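Local coordinates for protein microbial serine proteinases; subtilisin (Bacillus subtilis, PDB 2GKO) that hydrolyses peptide bonds in proteins as a cold-adapted, calcium-loaded serine endopeptidase of the subtilisin family, at residues 174-179 against 208-213; 41-46 against 234-239; 10-15 against 303-308. All blocks are in the same frame, centred on the assembly; numbering follows the deposited sequence.

Contacts 2 and 3 are buried for the most part, whereas contact 1 is only partly buried and has an exposed histidine. Contact 1 joins two loops, each next to a different strand of the main sheet, and relies on two backbone hydrogen bonds and one to a serine hydroxyl. Contact 2 has no hydrogen bond across it; a histidine ring and a threonine methyl carry it. Contact 3 sets a helix against the C-terminal tail, with one backbone bond and apolar side chains. Contacts 1 and 2 lie on opposite sides of the chain's centre, their centres about 33 Å apart. Along the chain, both are nested within the loop that contact 3 closes.

Contact 1: 174-179 against 208-213; sequences GSIGYP and RGHKRT. With CA (calcium ion), chain C.
Gly174 N donates to Gly209 O at 2.9 Å, and Ile176 N donates to Arg208 O, also at 2.9 Å. Neither segment is a regular strand, yet the two run side by side as irregular loops for a few residues. Gly174 comes nearest to His210 and Ser175 nearest to Arg208, so the loops pass in opposite chain directions.

A side chain adds the third bond. Arg208 N donates to Ser175 OG at 2.9 Å, with an N-H...O angle of 160°. The hydroxyl reaches this amide because OG sits between the backbone N and the carbonyl carbon of its own residue (chi1 50°). Ser175 OG is also hydrogen-bonded to Lys172 O.

The His210 ring lies against Gly174. Gly174 CA sits over one ring face, offset toward the rim, in a CH-pi contact 3.6 Å from the ring centroid. Ile176 CG2 approaches the same ring obliquely, 3.9 Å from His210 NE2. Water 1 lies in the ring plane at the edge, 2.8 Å from His210 NE2. It donates to Ile176 O at 2.7 Å and so links the ring to the other backbone.

The Arg208 guanidinium has its partners outside the two segments: NH1 is hydrogen-bonded to Ser206 O and Ala203 O, NH2 to Asn291 O. At the far end of 208-213, Thr213 O binds a calcium ion at 2.2 Å, together with Asp216, Val218, Gln220, Asp223 and water 2.

Backbone amides and carbonyls carry most of the polar pairing, and Ser175 OG and water 1 extend it. Two of the three direct bonds join main chain to main chain; the third uses Ser175 OG. The loops are thus tied together a few residues before the calcium site.

Contact 2: 41-46 against 234-239; sequences HPDLSN and YSTWFD
The His41 ring carries Thr236 CG2 over one face, 3.3 Å above the plane and offset toward the rim. This is a CH-pi contact, with the methyl 24° off the ring normal. At the ring edge, near its plane, Trp237 O lies 3.4 Å from His41 CD2. Another part of the edge meets Asp43 N, which donates to His41 ND1 at 3.1 Å and only 7° out of the ring plane. His41 NE2 is hydrogen-bonded to Gly241 O, consistent with a proton on NE2. These two bonds fix the rotation of the imidazole.

With CG anti to the backbone N (chi1 -166°), the His41 side chain reaches across to 234-239. The Thr236 methyl also meets Asp43 CB at 4.0 Å. On its other branch, Thr236 OG1 lies 3.8 Å from Leu44 CD1 and bonds to Thr73 O. Tyr242 meets the His41 ring edge-to-face, and its OH is hydrogen-bonded to Asp43 OD2.

Helix 71-80, which carries His71 of the phenylmethanesulfonic acid pocket, backs the contact through Thr73. In the subtilase fold, the loop between strands 29-34 and 48-53 is seated here against strand 233-236 of the antiparallel hairpin with 242-245.

Contact 3: 10-15 against 303-308; sequences IKAIYN and FGFAKV
Ile13 O accepts from Val308 N at 2.9 Å. The bond is almost straight, with an N-H...O angle of 175°, and the donor sits nearly along the C=O axis. The same oxygen touches Lys307 CB at 3.4 Å and Val308 CG2 at 3.5 Å, so two carbon atoms of the tail pack against the bonded oxygen.

Val308 CG2 lies over the centre of one face of the Tyr14 ring. This CH-pi contact is 3.8 Å from the centroid and only 5° off the normal. The branch points there because CG2 is anti to the carbonyl carbon of Val308, while CG1 is anti to the backbone N (chi1 171°). The phenol OH of Tyr14 has partners in Val92 O and Ser23 N. Val308 also touches Leu258 and Lys261 of helix 248-265.

Here the C-terminal tail crosses the end of helix 8-14. That end is a Schellman motif with Asn15, at positive phi, as the C-prime residue, and Asn16 N bonds to Lys11 O. The tail's backbone bond goes to Ile13 O, next to this turn.

Phe305 packs against Ala12 and Ile13. Its CE2 meets Ile13 CG1 at 3.8 Å, and its CZ lies 4.2 Å from Ala12 CB. The ring approaches the helix backbone obliquely. Lys307 CG sits over the centre of one face of the Phe305 ring. Beyond CG the Lys307 chain is extended and runs past Ala12 O. Its NZ group donates to water 3 at 2.8 Å. Ala12 O is gripped twice, by water 3 at 2.7 Å and weakly by Asn15 N, so the water bridges the lysine to the last turn of the helix. The carbonyl of Lys307 bonds to Arg281 NH2 of helix 271-283.

Contact 1: 174-179 against 208-213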
loop_
_atom_site.group_PDB
_atom_site.type_symbol
_atom_site.label_atom_id
_atom_site.label_comp_id
_atom_site.label_asym_id
_atom_site.label_seq_id
_atom_site.Cartn_x
_atom_site.Cartn_y
_atom_site.Cartn_z
ATOM N N GLY A 174 16.107 -4.761 -12.154
ATOM C CA GLY A 174 16.048 -6.047 -11.499
ATOM C C GLY A 174 16.160 -6.012 -9.981
ATOM O O GLY A 174 16.389 -7.040 -9.343
ATOM N N SER A 175 15.999 -4.831 -9.392
ATOM C CA SER A 175 16.129 -4.656 -7.946
ATOM C C SER A 175 14.837 -4.883 -7.152
ATOM O O SER A 175 14.847 -4.870 -5.913
ATOM C CB SER A 175 16.704 -3.265 -7.643
ATOM O OG SER A 175 16.017 -2.212 -8.309
ATOM N N ILE A 176 13.720 -5.100 -7.849
ATOM C CA ILE A 176 12.460 -5.411 -7.211
ATOM C C ILE A 176 12.592 -6.591 -6.257
ATOM O O ILE A 176 13.275 -7.577 -6.551
ATOM C CB ILE A 176 11.353 -5.640 -8.283
ATOM C CG1 ILE A 176 9.975 -5.721 -7.623
ATOM C CG2 ILE A 176 11.611 -6.899 -9.083
ATOM C CD1 ILE A 176 8.835 -5.918 -8.602
ATOM N N GLY A 177 11.952 -6.491 -5.101
ATOM C CA GLY A 177 12.001 -7.536 -4.099
ATOM C C GLY A 177 10.631 -8.127 -3.853
ATOM O O GLY A 177 9.684 -7.868 -4.598
ATOM N N TYR A 178 10.559 -8.917 -2.790
ATOM C CA TYR A 178 9.410 -9.732 -2.447
ATOM C C TYR A 178 8.782 -9.232 -1.143
ATOM O O TYR A 178 9.495 -8.850 -0.231
ATOM C CB TYR A 178 9.872 -11.197 -2.293
ATOM C CG TYR A 178 10.370 -11.771 -3.582
ATOM C CD1 TYR A 178 9.495 -12.363 -4.475
ATOM C CD2 TYR A 178 11.732 -11.698 -3.920
ATOM C CE1 TYR A 178 9.949 -12.882 -5.658
ATOM C CE2 TYR A 178 12.192 -12.203 -5.102
ATOM C CZ TYR A 178 11.301 -12.791 -5.975
ATOM O OH TYR A 178 11.755 -13.290 -7.179
ATOM N N PRO A 179 7.460 -9.297 -0.986
ATOM C CA PRO A 179 6.515 -9.937 -1.909
ATOM C C PRO A 179 6.096 -9.170 -3.157
ATOM O O PRO A 179 5.329 -9.712 -3.929
ATOM C CB PRO A 179 5.290 -10.170 -1.007
ATOM C CG PRO A 179 5.327 -9.004 -0.005
ATOM C CD PRO A 179 6.798 -8.801 0.243
ATOM N N ARG A 208 13.424 -1.269 -9.289
ATOM C CA ARG A 208 13.011 -1.477 -10.684
ATOM C C ARG A 208 12.727 -2.926 -10.993
ATOM O O ARG A 208 13.332 -3.849 -10.447
ATOM C CB ARG A 208 14.106 -0.977 -11.643
ATOM C CG ARG A 208 13.976 0.445 -12.063
ATOM C CD ARG A 208 14.023 1.466 -10.922
ATOM N NE ARG A 208 13.978 2.823 -11.466
ATOM C CZ ARG A 208 13.905 3.947 -10.766
ATOM N NH1 ARG A 208 13.881 3.939 -9.450
ATOM N NH2 ARG A 208 13.871 5.109 -11.397
ATOM N N GLY A 209 11.796 -3.156 -11.918
ATOM C CA GLY A 209 11.548 -4.489 -12.400
ATOM C C GLY A 209 12.636 -4.939 -13.376
ATOM O O GLY A 209 13.654 -4.245 -13.569
ATOM N N HIS A 210 12.379 -6.073 -14.011
ATOM C CA HIS A 210 13.322 -6.739 -14.909
ATOM C C HIS A 210 13.068 -6.385 -16.358
ATOM O O HIS A 210 11.914 -6.321 -16.795
ATOM C CB HIS A 210 13.255 -8.257 -14.698
ATOM C CG HIS A 210 13.712 -8.690 -13.340
ATOM N ND1 HIS A 210 15.029 -8.982 -13.060
ATOM C CD2 HIS A 210 13.043 -8.817 -12.169
ATOM C CE1 HIS A 210 15.145 -9.276 -11.778
ATOM N NE2 HIS A 210 13.957 -9.173 -11.213
ATOM N N LYS A 211 14.137 -6.161 -17.115
ATOM C CA LYS A 211 13.976 -5.691 -18.500
ATOM C C LYS A 211 13.281 -6.723 -19.404
ATOM O O LYS A 211 12.517 -6.344 -20.288
ATOM C CB LYS A 211 15.317 -5.345 -19.133
ATOM C CG LYS A 211 16.110 -4.262 -18.473
ATOM C CD LYS A 211 17.238 -3.766 -19.354
ATOM C CE LYS A 211 18.081 -2.756 -18.600
ATOM N NZ LYS A 211 19.254 -2.248 -19.351
ATOM N N ARG A 212 13.533 -8.004 -19.184
ATOM C CA ARG A 212 13.069 -8.998 -20.161
ATOM C C ARG A 212 11.554 -9.225 -20.146
ATOM O O ARG A 212 11.029 -9.824 -21.084
ATOM C CB ARG A 212 13.810 -10.341 -20.030
ATOM C CG ARG A 212 13.618 -11.080 -18.764
ATOM C CD ARG A 212 14.478 -12.315 -18.694
ATOM N NE ARG A 212 15.887 -11.989 -18.463
ATOM C CZ ARG A 212 16.879 -12.858 -18.594
ATOM N NH1 ARG A 212 18.123 -12.491 -18.350
ATOM N NH2 ARG A 212 16.638 -14.102 -18.968
ATOM N N THR A 213 10.861 -8.778 -19.098
ATOM C CA THR A 213 9.407 -8.973 -19.027
ATOM C C THR A 213 8.643 -7.669 -19.050
ATOM O O THR A 213 7.425 -7.668 -18.889
ATOM C CB THR A 213 9.009 -9.769 -17.777
ATOM O OG1 THR A 213 9.512 -9.117 -16.602
ATOM C CG2 THR A 213 9.623 -11.145 -17.755
HETATM CA CA CA C . 5.358 -7.835 -18.037
HETATM O O HOH W 1 13.647 -9.533 -8.439
HETATM O O HOH W 2 5.145 -5.519 -17.388
#

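Contact 2: 41-46 against 234-239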
loop_
_atom_site.group_PDB
_atom_site.type_symbol
_atom_site.label_atom_id
_atom_site.label_comp_id
_atom_site.label_asym_id
_atom_site.label_seq_id
_atom_site.Cartn_x
_atom_site.Cartn_y
_atom_site.Cartn_z
ATOM N N HIS A 41 -4.825 6.888 17.570
ATOM C CA HIS A 41 -4.473 8.103 16.856
ATOM C C HIS A 41 -5.794 8.749 16.470
ATOM O O HIS A 41 -6.676 8.096 15.909
ATOM C CB HIS A 41 -3.654 7.834 15.603
ATOM C CG HIS A 41 -3.019 9.062 15.041
ATOM N ND1 HIS A 41 -3.751 10.053 14.423
ATOM C CD2 HIS A 41 -1.742 9.502 15.081
ATOM C CE1 HIS A 41 -2.933 11.027 14.060
ATOM N NE2 HIS A 41 -1.706 10.710 14.433
ATOM N N PRO A 42 -5.956 10.046 16.737
ATOM C CA PRO A 42 -7.234 10.696 16.434
ATOM C C PRO A 42 -7.685 10.620 14.987
ATOM O O PRO A 42 -8.869 10.681 14.725
ATOM C CB PRO A 42 -6.999 12.175 16.807
ATOM C CG PRO A 42 -5.645 12.298 17.271
ATOM C CD PRO A 42 -5.009 10.938 17.408
ATOM N N ASP A 43 -6.746 10.511 14.057
ATOM C CA ASP A 43 -7.091 10.439 12.645
ATOM C C ASP A 43 -7.254 9.012 12.139
ATOM O O ASP A 43 -7.541 8.828 10.971
ATOM C CB ASP A 43 -6.024 11.115 11.794
ATOM C CG ASP A 43 -5.774 12.548 12.182
ATOM O OD1 ASP A 43 -6.650 13.177 12.823
ATOM O OD2 ASP A 43 -4.715 13.108 11.883
ATOM N N LEU A 44 -7.122 8.031 13.028
ATOM C CA LEU A 44 -7.295 6.602 12.657
ATOM C C LEU A 44 -8.322 5.854 13.474
ATOM O O LEU A 44 -8.909 4.908 12.987
ATOM C CB LEU A 44 -5.966 5.846 12.778
ATOM C CG LEU A 44 -4.817 6.337 11.910
ATOM C CD1 LEU A 44 -3.528 5.602 12.256
ATOM C CD2 LEU A 44 -5.159 6.125 10.457
ATOM N N SER A 45 -8.556 6.298 14.707
ATOM C CA SER A 45 -9.296 5.522 15.699
ATOM C C SER A 45 -10.680 5.097 15.229
ATOM O O SER A 45 -11.130 3.979 15.474
ATOM C CB SER A 45 -9.429 6.349 16.978
ATOM O OG SER A 45 -10.167 5.619 17.951
ATOM N N ASN A 46 -11.362 5.998 14.549
ATOM C CA ASN A 46 -12.715 5.731 14.122
ATOM C C ASN A 46 -12.816 4.699 13.003
ATOM O O ASN A 46 -13.906 4.193 12.729
ATOM C CB ASN A 46 -13.377 7.023 13.679
ATOM C CG ASN A 46 -14.552 7.401 14.565
ATOM O OD1 ASN A 46 -14.446 7.463 15.801
ATOM N ND2 ASN A 46 -15.671 7.683 13.931
ATOM N N TYR A 234 3.959 12.914 4.344
ATOM C CA TYR A 234 3.538 13.279 5.690
ATOM C C TYR A 234 2.345 12.406 6.007
ATOM O O TYR A 234 1.425 12.277 5.207
ATOM C CB TYR A 234 3.109 14.764 5.709
ATOM C CG TYR A 234 2.534 15.314 6.991
ATOM C CD1 TYR A 234 3.360 15.882 7.932
ATOM C CD2 TYR A 234 1.163 15.295 7.238
ATOM C CE1 TYR A 234 2.845 16.448 9.091
ATOM C CE2 TYR A 234 0.636 15.831 8.409
ATOM C CZ TYR A 234 1.480 16.417 9.314
ATOM O OH TYR A 234 0.994 16.965 10.491
ATOM N N SER A 235 2.350 11.816 7.193
ATOM C CA SER A 235 1.251 10.985 7.646
ATOM C C SER A 235 1.305 10.852 9.149
ATOM O O SER A 235 2.118 11.459 9.819
ATOM C CB SER A 235 1.315 9.590 6.978
ATOM O OG SER A 235 0.143 8.806 7.220
ATOM N N THR A 236 0.363 10.079 9.671
ATOM C CA THR A 236 0.255 9.773 11.092
ATOM C C THR A 236 1.470 8.994 11.625
ATOM O O THR A 236 2.160 8.278 10.867
ATOM C CB THR A 236 -1.047 8.970 11.294
ATOM O OG1 THR A 236 -1.133 7.897 10.339
ATOM C CG2 THR A 236 -2.278 9.837 11.012
ATOM N N TRP A 237 1.750 9.132 12.917
ATOM C CA TRP A 237 2.885 8.441 13.551
ATOM C C TRP A 237 2.450 7.781 14.847
ATOM O O TRP A 237 1.389 8.114 15.404
ATOM C CB TRP A 237 4.031 9.401 13.789
ATOM C CG TRP A 237 5.411 8.800 13.926
ATOM C CD1 TRP A 237 6.232 8.908 14.998
ATOM C CD2 TRP A 237 6.142 8.083 12.925
ATOM N NE1 TRP A 237 7.417 8.271 14.741
ATOM C CE2 TRP A 237 7.393 7.771 13.479
ATOM C CE3 TRP A 237 5.852 7.640 11.628
ATOM C CZ2 TRP A 237 8.365 7.057 12.784
ATOM C CZ3 TRP A 237 6.822 6.939 10.940
ATOM C CH2 TRP A 237 8.054 6.664 11.522
ATOM N N PHE A 238 3.262 6.836 15.326
ATOM C CA PHE A 238 2.827 5.956 16.399
ATOM C C PHE A 238 2.579 6.715 17.698
ATOM O O PHE A 238 1.868 6.208 18.566
ATOM C CB PHE A 238 3.842 4.840 16.657
ATOM C CG PHE A 238 5.033 5.277 17.447
ATOM C CD1 PHE A 238 5.020 5.200 18.832
ATOM C CD2 PHE A 238 6.158 5.821 16.831
ATOM C CE1 PHE A 238 6.097 5.661 19.593
ATOM C CE2 PHE A 238 7.243 6.274 17.612
ATOM C CZ PHE A 238 7.210 6.182 18.972
ATOM N N ASP A 239 3.214 7.881 17.848
ATOM C CA ASP A 239 3.044 8.674 19.070
ATOM C C ASP A 239 1.745 9.484 19.144
ATOM O O ASP A 239 1.509 10.163 20.147
ATOM C CB ASP A 239 4.262 9.573 19.316
ATOM C CG ASP A 239 4.507 10.564 18.212
ATOM O OD1 ASP A 239 3.813 10.502 17.160
ATOM O OD2 ASP A 239 5.400 11.441 18.295
#

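Contact 3: 10-15 against 303-308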
loop_
_atom_site.group_PDB
_atom_site.type_symbol
_atom_site.label_atom_id
_atom_site.label_comp_id
_atom_site.label_asym_id
_atom_site.label_seq_id
_atom_site.Cartn_x
_atom_site.Cartn_y
_atom_site.Cartn_z
ATOM N N ILE A 10 -1.578 12.807 -1.505
ATOM C CA ILE A 10 -3.032 12.696 -1.480
ATOM C C ILE A 10 -3.603 13.580 -2.592
ATOM O O ILE A 10 -4.407 13.128 -3.383
ATOM C CB ILE A 10 -3.607 13.062 -0.097
ATOM C CG1 ILE A 10 -3.097 12.083 0.987
ATOM C CG2 ILE A 10 -5.110 13.068 -0.112
ATOM C CD1 ILE A 10 -3.275 10.610 0.678
ATOM N N LYS A 11 -3.161 14.829 -2.644
ATOM C CA LYS A 11 -3.577 15.741 -3.704
ATOM C C LYS A 11 -3.198 15.174 -5.056
ATOM O O LYS A 11 -3.967 15.238 -6.001
ATOM C CB LYS A 11 -2.974 17.130 -3.517
ATOM C CG LYS A 11 -3.490 17.879 -2.310
ATOM C CD LYS A 11 -3.036 19.355 -2.372
ATOM C CE LYS A 11 -3.672 20.225 -1.307
ATOM N NZ LYS A 11 -2.964 20.164 -0.009
ATOM N N ALA A 12 -2.004 14.584 -5.164
ATOM C CA ALA A 12 -1.576 14.002 -6.436
ATOM C C ALA A 12 -2.435 12.845 -6.898
ATOM O O ALA A 12 -2.877 12.798 -8.041
ATOM C CB ALA A 12 -0.128 13.594 -6.372
ATOM N N ILE A 13 -2.706 11.888 -6.018
ATOM C CA ILE A 13 -3.512 10.764 -6.423
ATOM C C ILE A 13 -5.002 11.163 -6.632
ATOM O O ILE A 13 -5.683 10.531 -7.423
ATOM C CB ILE A 13 -3.312 9.527 -5.464
ATOM C CG1 ILE A 13 -3.773 8.241 -6.127
ATOM C CG2 ILE A 13 -3.994 9.703 -4.127
ATOM C CD1 ILE A 13 -3.213 6.975 -5.434
ATOM N N TYR A 14 -5.463 12.203 -5.945
ATOM C CA TYR A 14 -6.824 12.734 -6.127
ATOM C C TYR A 14 -6.877 13.651 -7.346
ATOM O O TYR A 14 -7.974 13.943 -7.855
ATOM C CB TYR A 14 -7.305 13.505 -4.881
ATOM C CG TYR A 14 -8.142 12.622 -4.001
ATOM C CD1 TYR A 14 -9.527 12.705 -4.009
ATOM C CD2 TYR A 14 -7.549 11.632 -3.227
ATOM C CE1 TYR A 14 -10.304 11.841 -3.229
ATOM C CE2 TYR A 14 -8.310 10.769 -2.458
ATOM C CZ TYR A 14 -9.688 10.879 -2.455
ATOM O OH TYR A 14 -10.433 10.021 -1.695
ATOM N N ASN A 15 -5.706 14.084 -7.805
ATOM C CA ASN A 15 -5.582 15.001 -8.956
ATOM C C ASN A 15 -6.363 16.292 -8.712
ATOM O O ASN A 15 -7.191 16.701 -9.519
ATOM C CB ASN A 15 -6.009 14.287 -10.236
ATOM C CG ASN A 15 -5.433 14.931 -11.517
ATOM O OD1 ASN A 15 -5.651 14.409 -12.599
ATOM N ND2 ASN A 15 -4.718 16.047 -11.383
ATOM N N PHE A 303 2.886 0.317 -15.275
ATOM C CA PHE A 303 1.912 0.815 -16.267
ATOM C C PHE A 303 1.698 2.316 -16.169
ATOM O O PHE A 303 1.274 2.963 -17.139
ATOM C CB PHE A 303 0.561 0.124 -16.097
ATOM C CG PHE A 303 0.555 -1.373 -16.321
ATOM C CD1 PHE A 303 1.719 -2.125 -16.538
ATOM C CD2 PHE A 303 -0.670 -2.036 -16.333
ATOM C CE1 PHE A 303 1.670 -3.480 -16.706
ATOM C CE2 PHE A 303 -0.731 -3.381 -16.505
ATOM C CZ PHE A 303 0.429 -4.121 -16.706
ATOM N N GLY A 304 1.971 2.876 -14.989
ATOM C CA GLY A 304 1.779 4.284 -14.709
ATOM C C GLY A 304 1.246 4.570 -13.321
ATOM O O GLY A 304 1.424 3.777 -12.398
ATOM N N PHE A 305 0.561 5.699 -13.193
ATOM C CA PHE A 305 0.125 6.249 -11.919
ATOM C C PHE A 305 -1.414 6.242 -11.888
ATOM O O PHE A 305 -2.061 7.139 -12.458
ATOM C CB PHE A 305 0.682 7.681 -11.810
ATOM C CG PHE A 305 0.314 8.436 -10.539
ATOM C CD1 PHE A 305 0.647 9.777 -10.406
ATOM C CD2 PHE A 305 -0.333 7.821 -9.477
ATOM C CE1 PHE A 305 0.334 10.489 -9.273
ATOM C CE2 PHE A 305 -0.646 8.545 -8.339
ATOM C CZ PHE A 305 -0.315 9.848 -8.222
ATOM N N ALA A 306 -1.993 5.215 -11.258
ATOM C CA ALA A 306 -3.449 5.158 -11.091
ATOM C C ALA A 306 -3.899 6.264 -10.149
ATOM O O ALA A 306 -3.346 6.448 -9.064
ATOM C CB ALA A 306 -3.890 3.813 -10.597
ATOM N N LYS A 307 -4.921 7.012 -10.580
ATOM C CA LYS A 307 -5.484 8.115 -9.844
ATOM C C LYS A 307 -7.004 7.959 -9.655
ATOM O O LYS A 307 -7.636 7.079 -10.231
ATOM C CB LYS A 307 -5.214 9.416 -10.607
ATOM C CG LYS A 307 -3.743 9.799 -10.746
ATOM C CD LYS A 307 -3.602 11.169 -11.377
ATOM C CE LYS A 307 -2.232 11.403 -12.003
ATOM N NZ LYS A 307 -2.149 12.783 -12.610
ATOM N N VAL A 308 -7.548 8.850 -8.845
ATOM C CA VAL A 308 -8.985 8.970 -8.635
ATOM C C VAL A 308 -9.667 9.485 -9.905
ATOM O O VAL A 308 -10.753 9.032 -10.249
ATOM C CB VAL A 308 -9.251 9.937 -7.476
ATOM C CG1 VAL A 308 -10.745 10.294 -7.345
ATOM C CG2 VAL A 308 -8.741 9.333 -6.166
HETATM O O HOH W 3 -2.114 14.151 -10.219
#